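Side-chain contacts in ribonucleoside-diphosphate reductase (Pseudomonas aeruginosa, PDB 5IM3), which probably reduces ribonucleoside diphosphates to the deoxyribonucleotides needed for DNA synthesis, and is an allosteric enzyme that binds dATP: residues Y353-S356 and T357-F361; G472-R476 and R477-M481; F852-T856 and R857-E861; K625-K628 and T629-M633. One frame throughout, in Å; residues are numbered along the deposited sequence.

All four contacts are local, each within one continuous stretch. Interaction 4 is the most buried: it lies wholly within helix 620-640 and joins its turns by backbone bonds and a valine pair. Interaction 1, where strand 353-355 runs into a short helix, is partly buried and joins Met-354 to Leu-360 by apolar contact, beside serine and threonine side chains and one straight backbone bond. These two touch: Tyr-353 CD2 lies 3.7 Å from Ala-630 CB, and Met-633 meets Tyr-353 and Ser-355. Interaction 3 begins helix 856-866, with apolar contacts and a salt bridge at its start. Interaction 2 is a surface loop rich in charged residues. Neither interaction 2 nor interaction 3 touches another of the four.

Interaction 1 of 4, residues Y353-S356 and T357-F361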
loop_
_atom_site.group_PDB
_atom_site.type_symbol
_atom_site.label_atom_id
_atom_site.label_comp_id
_atom_site.label_asym_id
_atom_site.label_seq_id
_atom_site.Cartn_x
_atom_site.Cartn_y
_atom_site.Cartn_z
ATOM N N TYR A 353 8.305 3.322 53.002
ATOM C CA TYR A 353 7.687 4.429 52.292
ATOM C C TYR A 353 8.815 5.309 51.780
ATOM O O TYR A 353 9.907 5.327 52.354
ATOM C CB TYR A 353 6.728 5.211 53.205
ATOM C CG TYR A 353 6.458 6.643 52.787
ATOM C CD1 TYR A 353 7.268 7.684 53.230
ATOM C CD2 TYR A 353 5.382 6.958 51.968
ATOM C CE1 TYR A 353 7.019 8.997 52.855
ATOM C CE2 TYR A 353 5.126 8.264 51.589
ATOM C CZ TYR A 353 5.946 9.278 52.037
ATOM O OH TYR A 353 5.691 10.576 51.659
ATOM N N MET A 354 8.562 6.018 50.684
ATOM C CA MET A 354 9.577 6.893 50.111
ATOM C C MET A 354 8.926 8.201 49.700
ATOM O O MET A 354 7.957 8.205 48.936
ATOM C CB MET A 354 10.266 6.236 48.911
ATOM C CG MET A 354 11.521 6.963 48.449
ATOM S SD MET A 354 12.741 7.196 49.763
ATOM C CE MET A 354 13.108 5.499 50.211
ATOM N N SER A 355 9.460 9.304 50.210
ATOM C CA SER A 355 8.988 10.614 49.807
ATOM C C SER A 355 9.248 10.825 48.321
ATOM O O SER A 355 10.058 10.133 47.697
ATOM C CB SER A 355 9.680 11.702 50.628
ATOM O OG SER A 355 9.520 11.466 52.017
ATOM N N SER A 356 8.541 11.797 47.753
ATOM C CA SER A 356 8.700 12.106 46.344
ATOM C C SER A 356 10.107 12.628 46.064
ATOM O O SER A 356 10.839 13.050 46.964
ATOM C CB SER A 356 7.669 13.144 45.910
ATOM O OG SER A 356 7.847 14.347 46.635
ATOM N N THR A 357 10.470 12.602 44.784
ATOM C CA THR A 357 11.775 13.089 44.339
ATOM C C THR A 357 12.105 14.490 44.839
ATOM O O THR A 357 13.227 14.692 45.331
ATOM C CB THR A 357 11.814 13.012 42.805
ATOM O OG1 THR A 357 12.163 11.676 42.411
ATOM C CG2 THR A 357 12.817 13.993 42.207
ATOM N N PRO A 358 11.220 15.489 44.745
ATOM C CA PRO A 358 11.605 16.822 45.242
ATOM C C PRO A 358 11.818 16.863 46.744
ATOM O O PRO A 358 12.724 17.561 47.212
ATOM C CB PRO A 358 10.439 17.722 44.797
ATOM C CG PRO A 358 9.299 16.807 44.605
ATOM C CD PRO A 358 9.884 15.505 44.126
ATOM N N THR A 359 11.010 16.140 47.522
ATOM C CA THR A 359 11.241 16.093 48.960
ATOM C C THR A 359 12.609 15.494 49.260
ATOM O O THR A 359 13.408 16.081 49.997
ATOM C CB THR A 359 10.137 15.293 49.656
ATOM O OG1 THR A 359 8.896 15.997 49.550
ATOM C CG2 THR A 359 10.460 15.088 51.131
ATOM N N LEU A 360 12.903 14.332 48.674
ATOM C CA LEU A 360 14.202 13.700 48.881
ATOM C C LEU A 360 15.347 14.645 48.550
ATOM O O LEU A 360 16.374 14.654 49.239
ATOM C CB LEU A 360 14.304 12.434 48.030
ATOM C CG LEU A 360 13.427 11.260 48.462
ATOM C CD1 LEU A 360 13.610 10.117 47.491
ATOM C CD2 LEU A 360 13.762 10.826 49.890
ATOM N N PHE A 361 15.187 15.455 47.503
ATOM C CA PHE A 361 16.292 16.278 47.034
ATOM C C PHE A 361 16.467 17.545 47.865
ATOM O O PHE A 361 17.602 17.987 48.081
ATOM C CB PHE A 361 16.080 16.644 45.564
ATOM C CG PHE A 361 17.300 17.216 44.905
ATOM C CD1 PHE A 361 17.502 18.584 44.857
ATOM C CD2 PHE A 361 18.250 16.383 44.338
ATOM C CE1 PHE A 361 18.629 19.115 44.253
ATOM C CE2 PHE A 361 19.379 16.908 43.735
ATOM C CZ PHE A 361 19.569 18.275 43.692
HETATM O O HOH W 1 7.054 13.984 49.894
#
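With chi1 at -168°, the Met-354 chain leaves opposite its backbone N, and bends at chi2 and chi3 bring its sulfur against Leu-360. Leu-360 has CG beside its own backbone N (chi1 -70°), with both methyls near the sulfur. The two side chains cross at about a right angle, and Met-354 SD lies 3.8 Å from Leu-360 CD2. Leu-360 CD1 also rests against the carbonyl oxygen of Ser-355. Next to this pair, Ser-355 CB meets the methyl CG2 of Thr-359 at 3.5 Å. The hydroxyl of Thr-359 is bonded to the carbonyl oxygen of Leu-370. A water also donates to Thr-359 OG1 at 2.8 Å and weakly accepts from the backbone N of Ser-356. Ser-356 OG lies beside Pro-358 CD, at 3.4 Å, and close to CG. The backbone bond from Leu-360 N to Ser-356 O is 3.0 Å long and almost straight, at 178°. It closes the first helical turn. Ile-775 of helix 773-779 touches both Met-354 and Leu-360, while Val-326 and Leu-330 of helix 319-330 pack on Thr-359. The arrangement is a strand-to-helix junction, with Ser-356 at the N-cap position of helix 357-362.

Interaction 2 of 4, residues G472-R476 and R477-M481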
loop_
_atom_site.group_PDB
_atom_site.type_symbol
_atom_site.label_atom_id
_atom_site.label_comp_id
_atom_site.label_asym_id
_atom_site.label_seq_id
_atom_site.Cartn_x
_atom_site.Cartn_y
_atom_site.Cartn_z
ATOM N N GLY A 472 3.402 18.469 8.913
ATOM C CA GLY A 472 2.405 19.510 8.750
ATOM C C GLY A 472 2.927 20.882 9.142
ATOM O O GLY A 472 4.086 21.068 9.526
ATOM N N ASP A 473 2.027 21.860 9.034
ATOM C CA ASP A 473 2.346 23.243 9.367
ATOM C C ASP A 473 2.845 23.342 10.806
ATOM O O ASP A 473 2.153 22.932 11.743
ATOM C CB ASP A 473 1.106 24.119 9.167
ATOM C CG ASP A 473 1.408 25.609 9.252
ATOM O OD1 ASP A 473 2.547 25.980 9.620
ATOM O OD2 ASP A 473 0.495 26.413 8.957
ATOM N N ASP A 474 4.048 23.894 10.980
ATOM C CA ASP A 474 4.628 24.010 12.314
ATOM C C ASP A 474 3.943 25.079 13.153
ATOM O O ASP A 474 4.012 25.021 14.386
ATOM C CB ASP A 474 6.123 24.306 12.213
ATOM C CG ASP A 474 6.941 23.496 13.199
ATOM O OD1 ASP A 474 6.561 23.443 14.391
ATOM O OD2 ASP A 474 7.957 22.902 12.778
ATOM N N ARG A 475 3.283 26.051 12.519
ATOM C CA ARG A 475 2.491 27.026 13.259
ATOM C C ARG A 475 1.326 26.385 13.999
ATOM O O ARG A 475 0.716 27.044 14.848
ATOM C CB ARG A 475 1.950 28.100 12.310
ATOM C CG ARG A 475 2.996 28.762 11.424
ATOM C CD ARG A 475 2.357 29.807 10.516
ATOM N NE ARG A 475 3.288 30.313 9.510
ATOM C CZ ARG A 475 3.468 29.773 8.307
ATOM N NH1 ARG A 475 2.782 28.696 7.941
ATOM N NH2 ARG A 475 4.340 30.312 7.461
ATOM N N ARG A 476 0.996 25.130 13.691
ATOM C CA ARG A 476 -0.116 24.424 14.316
ATOM C C ARG A 476 0.376 23.220 15.118
ATOM O O ARG A 476 -0.362 22.256 15.326
ATOM C CB ARG A 476 -1.132 24.002 13.254
ATOM C CG ARG A 476 -1.690 25.177 12.448
ATOM C CD ARG A 476 -2.509 24.728 11.243
ATOM N NE ARG A 476 -3.770 24.105 11.632
ATOM C CZ ARG A 476 -4.862 24.778 11.979
ATOM N NH1 ARG A 476 -4.858 26.105 11.991
ATOM N NH2 ARG A 476 -5.964 24.121 12.318
ATOM N N ARG A 477 1.625 23.278 15.583
ATOM C CA ARG A 477 2.249 22.196 16.330
ATOM C C ARG A 477 2.883 22.738 17.603
ATOM O O ARG A 477 3.392 23.861 17.633
ATOM C CB ARG A 477 3.334 21.493 15.492
ATOM C CG ARG A 477 2.924 20.167 14.883
ATOM C CD ARG A 477 1.574 20.266 14.233
ATOM N NE ARG A 477 1.377 19.275 13.187
ATOM C CZ ARG A 477 0.270 19.189 12.461
ATOM N NH1 ARG A 477 -0.730 20.030 12.689
ATOM N NH2 ARG A 477 0.158 18.269 11.512
ATOM N N THR A 478 2.862 21.919 18.656
ATOM C CA THR A 478 3.582 22.194 19.902
ATOM C C THR A 478 4.316 20.906 20.278
ATOM O O THR A 478 3.804 20.096 21.055
ATOM C CB THR A 478 2.636 22.656 21.024
ATOM O OG1 THR A 478 1.658 21.641 21.288
ATOM C CG2 THR A 478 1.926 23.957 20.651
ATOM N N HIS A 479 5.519 20.724 19.728
ATOM C CA HIS A 479 6.269 19.483 19.908
ATOM C C HIS A 479 6.905 19.349 21.285
ATOM O O HIS A 479 7.471 18.290 21.581
ATOM C CB HIS A 479 7.369 19.364 18.851
ATOM C CG HIS A 479 6.856 19.345 17.444
ATOM N ND1 HIS A 479 7.126 20.350 16.541
ATOM C CD2 HIS A 479 6.084 18.447 16.788
ATOM C CE1 HIS A 479 6.547 20.071 15.388
ATOM N NE2 HIS A 479 5.909 18.921 15.511
ATOM N N ASP A 480 6.836 20.377 22.129
ATOM C CA ASP A 480 7.468 20.339 23.442
ATOM C C ASP A 480 6.450 20.494 24.563
ATOM O O ASP A 480 6.819 20.810 25.695
ATOM C CB ASP A 480 8.545 21.419 23.537
ATOM C CG ASP A 480 9.489 21.398 22.348
ATOM O OD1 ASP A 480 10.478 20.637 22.384
ATOM O OD2 ASP A 480 9.234 22.136 21.374
ATOM N N MET A 481 5.177 20.257 24.269
ATOM C CA MET A 481 4.094 20.430 25.223
ATOM C C MET A 481 3.178 19.222 25.148
ATOM O O MET A 481 2.875 18.732 24.057
ATOM C CB MET A 481 3.296 21.712 24.922
ATOM C CG MET A 481 2.231 22.057 25.949
ATOM S SD MET A 481 1.123 23.371 25.401
ATOM C CE MET A 481 0.093 22.461 24.253
#
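An Asx turn at Asp-473 lies within this surface loop of the barrel domain, between helix 461-465 and strand 482-487, and the side chain of Arg-477 folds back along the loop. Asp-473 OD1 accepts from Arg-475 N at 3.0 Å, the donor lying above the carboxylate plane. The same carboxylate forms a salt bridge with the guanidinium of Arg-475, Asp-473 OD1 to Arg-475 NH1 being 3.2 Å. The hydrogen bonds in it are weak, the one to OD1 having an angle of 121°, so the backbone bond is the sound one. After the short 3-10 segment, Arg-477 N donates to Asp-474 O at 3.2 Å, from well above the carbonyl plane. Lys-431 NZ is also bonded to Asp-474 O, so this oxygen has two partners. A bend at chi2 (46°) turns the chain of Arg-477 back, which puts Asp-473 O over one face of its guanidinium and Arg-476 O near its plane at the edge. The bond from Arg-477 NH1 to Arg-476 O is straight but weak, at 3.5 Å. Arg-477 NH2 comes within 3.8 Å of Gly-472 CA and is bonded to Thr-471 O. Three backbone carbonyls, of Thr-471, Asp-473 and Arg-476, thus lie round this buried cationic group. His-479 NE2 is bonded to Lys-469 O. At the edge of the imidazole, His-479 CE1 lies 3.5 Å from Asp-474 OD1, with the carboxylate and ring planes perpendicular.

Interaction 3 of 4, residues F852-T856 and R857-E861; sequences FEVET and RWIVE
Glu-855 OE1 accepts from Arg-857 NE at 2.9 Å, with the donor above the carboxylate plane. Glu-855 OE2 lies 2.8 Å from Arg-857 NH2, a weak bond because its angle is only 122°. Together they make a salt bridge between side chains that run side by side, pointing the same way. The carboxylate and guanidinium planes are nearly perpendicular, 83° apart, so this is not a flat two-pronged pair. Arg-857 turns CG between its backbone N and carbonyl carbon (chi1 51°), which brings the extended chain back alongside Glu-855. Its NH1 sits 3.2 Å above the plane of the Trp-858 ring, toward the rim. Glu-855 ends the loop that leads into helix 856-866 of the barrel domain, and Arg-857 and Trp-858 lie in its first turn. The backbone bond from Trp-858 N to Glu-855 O is 3.1 Å, and that from Val-860 N to Thr-856 O is also 3.1 Å. Val-854 CG1 packs on Trp-858 CD1 at 4.1 Å and reaches Ile-859 CD1 at 4.3 Å. Ile-682 of helix 679-707 touches the side chain of Trp-858. Thr-856 OG1 is bonded to Tyr-879 O, and Met-894 of helix 885-897 packs on Arg-857 and Val-860.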
loop_
_atom_site.group_PDB
_atom_site.type_symbol
_atom_site.label_atom_id
_atom_site.label_comp_id
_atom_site.label_asym_id
_atom_site.label_seq_id
_atom_site.Cartn_x
_atom_site.Cartn_y
_atom_site.Cartn_z
ATOM N N PHE A 852 2.916 -6.245 27.482
ATOM C CA PHE A 852 2.254 -6.357 26.186
ATOM C C PHE A 852 1.605 -7.714 25.952
ATOM O O PHE A 852 0.932 -7.886 24.931
ATOM C CB PHE A 852 3.241 -6.067 25.055
ATOM C CG PHE A 852 3.309 -4.617 24.685
ATOM C CD1 PHE A 852 2.215 -3.990 24.115
ATOM C CD2 PHE A 852 4.458 -3.880 24.906
ATOM C CE1 PHE A 852 2.260 -2.659 23.776
ATOM C CE2 PHE A 852 4.513 -2.545 24.566
ATOM C CZ PHE A 852 3.412 -1.932 24.001
ATOM N N GLU A 853 1.782 -8.677 26.859
ATOM C CA GLU A 853 1.093 -9.960 26.759
ATOM C C GLU A 853 0.154 -10.179 27.942
ATOM O O GLU A 853 -0.215 -11.317 28.237
ATOM C CB GLU A 853 2.095 -11.113 26.619
ATOM C CG GLU A 853 3.405 -10.948 27.379
ATOM C CD GLU A 853 4.555 -11.730 26.780
ATOM O OE1 GLU A 853 4.596 -11.888 25.540
ATOM O OE2 GLU A 853 5.431 -12.168 27.546
ATOM N N VAL A 854 -0.242 -9.103 28.619
ATOM C CA VAL A 854 -1.385 -9.100 29.525
ATOM C C VAL A 854 -2.500 -8.323 28.842
ATOM O O VAL A 854 -2.284 -7.194 28.380
ATOM C CB VAL A 854 -1.044 -8.475 30.890
ATOM C CG1 VAL A 854 -2.288 -8.420 31.772
ATOM C CG2 VAL A 854 0.056 -9.261 31.585
ATOM N N GLU A 855 -3.687 -8.917 28.779
ATOM C CA GLU A 855 -4.807 -8.249 28.134
ATOM C C GLU A 855 -5.147 -6.963 28.875
ATOM O O GLU A 855 -5.124 -6.908 30.109
ATOM C CB GLU A 855 -6.019 -9.173 28.079
ATOM C CG GLU A 855 -5.795 -10.419 27.244
ATOM C CD GLU A 855 -7.054 -11.237 27.087
ATOM O OE1 GLU A 855 -8.072 -10.667 26.639
ATOM O OE2 GLU A 855 -7.034 -12.442 27.418
ATOM N N THR A 856 -5.461 -5.921 28.105
ATOM C CA THR A 856 -5.662 -4.596 28.681
ATOM C C THR A 856 -6.814 -4.580 29.677
ATOM O O THR A 856 -6.803 -3.787 30.624
ATOM C CB THR A 856 -5.907 -3.587 27.558
ATOM O OG1 THR A 856 -4.884 -3.727 26.564
ATOM C CG2 THR A 856 -5.887 -2.161 28.090
ATOM N N ARG A 857 -7.807 -5.449 29.488
ATOM C CA ARG A 857 -8.972 -5.450 30.369
ATOM C C ARG A 857 -8.594 -5.719 31.822
ATOM O O ARG A 857 -9.265 -5.224 32.735
ATOM C CB ARG A 857 -9.995 -6.479 29.885
ATOM C CG ARG A 857 -9.434 -7.871 29.642
ATOM C CD ARG A 857 -10.527 -8.808 29.150
ATOM N NE ARG A 857 -9.998 -10.081 28.664
ATOM C CZ ARG A 857 -9.938 -11.203 29.378
ATOM N NH1 ARG A 857 -10.378 -11.237 30.630
ATOM N NH2 ARG A 857 -9.438 -12.304 28.835
ATOM N N TRP A 858 -7.540 -6.502 32.064
ATOM C CA TRP A 858 -7.110 -6.739 33.439
ATOM C C TRP A 858 -6.590 -5.458 34.082
ATOM O O TRP A 858 -6.881 -5.180 35.250
ATOM C CB TRP A 858 -6.035 -7.826 33.481
ATOM C CG TRP A 858 -6.491 -9.154 32.973
ATOM C CD1 TRP A 858 -6.116 -9.754 31.808
ATOM C CD2 TRP A 858 -7.402 -10.059 33.615
ATOM N NE1 TRP A 858 -6.739 -10.970 31.681
ATOM C CE2 TRP A 858 -7.534 -11.180 32.776
ATOM C CE3 TRP A 858 -8.120 -10.025 34.814
ATOM C CZ2 TRP A 858 -8.354 -12.261 33.097
ATOM C CZ3 TRP A 858 -8.936 -11.098 35.130
ATOM C CH2 TRP A 858 -9.043 -12.202 34.276
ATOM N N ILE A 859 -5.819 -4.667 33.333
ATOM C CA ILE A 859 -5.247 -3.439 33.878
ATOM C C ILE A 859 -6.341 -2.413 34.146
ATOM O O ILE A 859 -6.277 -1.657 35.124
ATOM C CB ILE A 859 -4.174 -2.885 32.920
ATOM C CG1 ILE A 859 -3.160 -3.973 32.550
ATOM C CG2 ILE A 859 -3.458 -1.695 33.541
ATOM C CD1 ILE A 859 -2.455 -4.590 33.732
ATOM N N VAL A 860 -7.354 -2.360 33.279
ATOM C CA VAL A 860 -8.444 -1.407 33.463
ATOM C C VAL A 860 -9.303 -1.805 34.657
ATOM O O VAL A 860 -9.616 -0.976 35.520
ATOM C CB VAL A 860 -9.280 -1.304 32.175
ATOM C CG1 VAL A 860 -10.532 -0.464 32.409
ATOM C CG2 VAL A 860 -8.443 -0.717 31.050
ATOM N N GLU A 861 -9.710 -3.077 34.717
ATOM C CA GLU A 861 -10.565 -3.531 35.809
ATOM C C GLU A 861 -9.868 -3.384 37.155
ATOM O O GLU A 861 -10.502 -3.035 38.157
ATOM C CB GLU A 861 -10.985 -4.983 35.584
ATOM C CG GLU A 861 -12.342 -5.140 34.922
ATOM C CD GLU A 861 -13.477 -4.648 35.800
ATOM O OE1 GLU A 861 -13.256 -4.479 37.020
ATOM O OE2 GLU A 861 -14.585 -4.423 35.270
#

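Interaction 4 of 4, residues K625-K628 and T629-M633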
loop_
_atom_site.group_PDB
_atom_site.type_symbol
_atom_site.label_atom_id
_atom_site.label_comp_id
_atom_site.label_asym_id
_atom_site.label_seq_id
_atom_site.Cartn_x
_atom_site.Cartn_y
_atom_site.Cartn_z
ATOM N N LYS A 625 0.733 1.257 60.421
ATOM C CA LYS A 625 1.798 2.058 61.018
ATOM C C LYS A 625 2.522 2.893 59.970
ATOM O O LYS A 625 2.830 4.067 60.205
ATOM C CB LYS A 625 2.782 1.147 61.749
ATOM C CG LYS A 625 2.185 0.479 62.973
ATOM C CD LYS A 625 2.518 -0.996 63.005
ATOM C CE LYS A 625 1.892 -1.681 64.202
ATOM N NZ LYS A 625 2.179 -3.140 64.196
ATOM N N THR A 626 2.804 2.309 58.805
ATOM C CA THR A 626 3.516 3.048 57.768
ATOM C C THR A 626 2.640 4.143 57.167
ATOM O O THR A 626 3.122 5.247 56.891
ATOM C CB THR A 626 3.995 2.089 56.683
ATOM O OG1 THR A 626 2.870 1.386 56.146
ATOM C CG2 THR A 626 4.998 1.088 57.258
ATOM N N VAL A 627 1.351 3.861 56.965
ATOM C CA VAL A 627 0.453 4.866 56.402
ATOM C C VAL A 627 0.285 6.031 57.371
ATOM O O VAL A 627 0.292 7.198 56.963
ATOM C CB VAL A 627 -0.903 4.233 56.038
ATOM C CG1 VAL A 627 -1.918 5.310 55.655
ATOM C CG2 VAL A 627 -0.733 3.253 54.895
ATOM N N LYS A 628 0.122 5.736 58.662
ATOM C CA LYS A 628 -0.028 6.802 59.646
ATOM C C LYS A 628 1.154 7.761 59.604
ATOM O O LYS A 628 0.974 8.984 59.639
ATOM C CB LYS A 628 -0.180 6.210 61.046
ATOM C CG LYS A 628 -1.572 5.687 61.360
ATOM C CD LYS A 628 -1.665 5.230 62.813
ATOM C CE LYS A 628 -3.106 5.059 63.260
ATOM N NZ LYS A 628 -3.201 4.839 64.733
ATOM N N THR A 629 2.374 7.223 59.531
ATOM C CA THR A 629 3.552 8.081 59.489
ATOM C C THR A 629 3.705 8.752 58.131
ATOM O O THR A 629 4.172 9.893 58.059
ATOM C CB THR A 629 4.804 7.273 59.826
ATOM O OG1 THR A 629 4.676 6.729 61.144
ATOM C CG2 THR A 629 6.052 8.148 59.769
ATOM N N ALA A 630 3.326 8.061 57.055
ATOM C CA ALA A 630 3.412 8.645 55.720
ATOM C C ALA A 630 2.543 9.891 55.614
ATOM O O ALA A 630 2.993 10.938 55.135
ATOM C CB ALA A 630 2.997 7.611 54.675
ATOM N N VAL A 631 1.287 9.796 56.055
ATOM C CA VAL A 631 0.377 10.932 55.953
ATOM C C VAL A 631 0.906 12.110 56.759
ATOM O O VAL A 631 0.834 13.263 56.320
ATOM C CB VAL A 631 -1.041 10.525 56.402
ATOM C CG1 VAL A 631 -1.966 11.740 56.444
ATOM C CG2 VAL A 631 -1.608 9.458 55.470
ATOM N N ARG A 632 1.447 11.845 57.952
ATOM C CA ARG A 632 2.001 12.926 58.758
ATOM C C ARG A 632 3.142 13.619 58.026
ATOM O O ARG A 632 3.197 14.853 57.964
ATOM C CB ARG A 632 2.479 12.394 60.107
ATOM C CG ARG A 632 2.908 13.492 61.069
ATOM C CD ARG A 632 3.464 12.928 62.370
ATOM N NE ARG A 632 3.710 13.978 63.352
ATOM C CZ ARG A 632 2.809 14.414 64.227
ATOM N NH1 ARG A 632 1.590 13.891 64.254
ATOM N NH2 ARG A 632 3.128 15.379 65.083
ATOM N N MET A 633 4.066 12.838 57.462
ATOM C CA MET A 633 5.166 13.426 56.703
ATOM C C MET A 633 4.645 14.276 55.552
ATOM O O MET A 633 5.174 15.362 55.283
ATOM C CB MET A 633 6.086 12.324 56.183
ATOM C CG MET A 633 6.766 11.536 57.290
ATOM S SD MET A 633 7.628 10.072 56.696
ATOM C CE MET A 633 8.904 10.791 55.669
#
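Helix 620-640 of the barrel domain supplies both sides of this contact, residues 625-628 giving one turn and residues 629-633 the next. Ala-630 N donates to Thr-626 O at 2.8 Å, and Val-631 N to Val-627 O at 2.9 Å. The second bond is close to straight, at 171°. The bond from Thr-629 N to Lys-625 O is longer, at 3.3 Å, and that from Arg-632 N to Lys-628 O is weak, at 3.4 Å. Val-627 CG1 meets Val-631 CG2 at 4.2 Å. Val-631 has CG1 anti to the backbone N (chi1 174°), which leaves CG2 beside that N and 3.3 Å from Val-627 O. Ala-630 CB lies 3.2 Å from Thr-626 O. The two valines face helix 679-707, where Tyr-695 and Ala-696 touch Val-627 and Leu-703 touches Val-631. Thr-629 OG1 is bonded to Glu-343, and Thr-626 OG1 to Leu-623 O and His-612. Arg-632 leads away to salt bridges with Glu-334 and Glu-706. Between the turns, then, backbone bonds satisfy the buried N-H and C=O groups, and across the two segments the side chains meet only through the valine methyls.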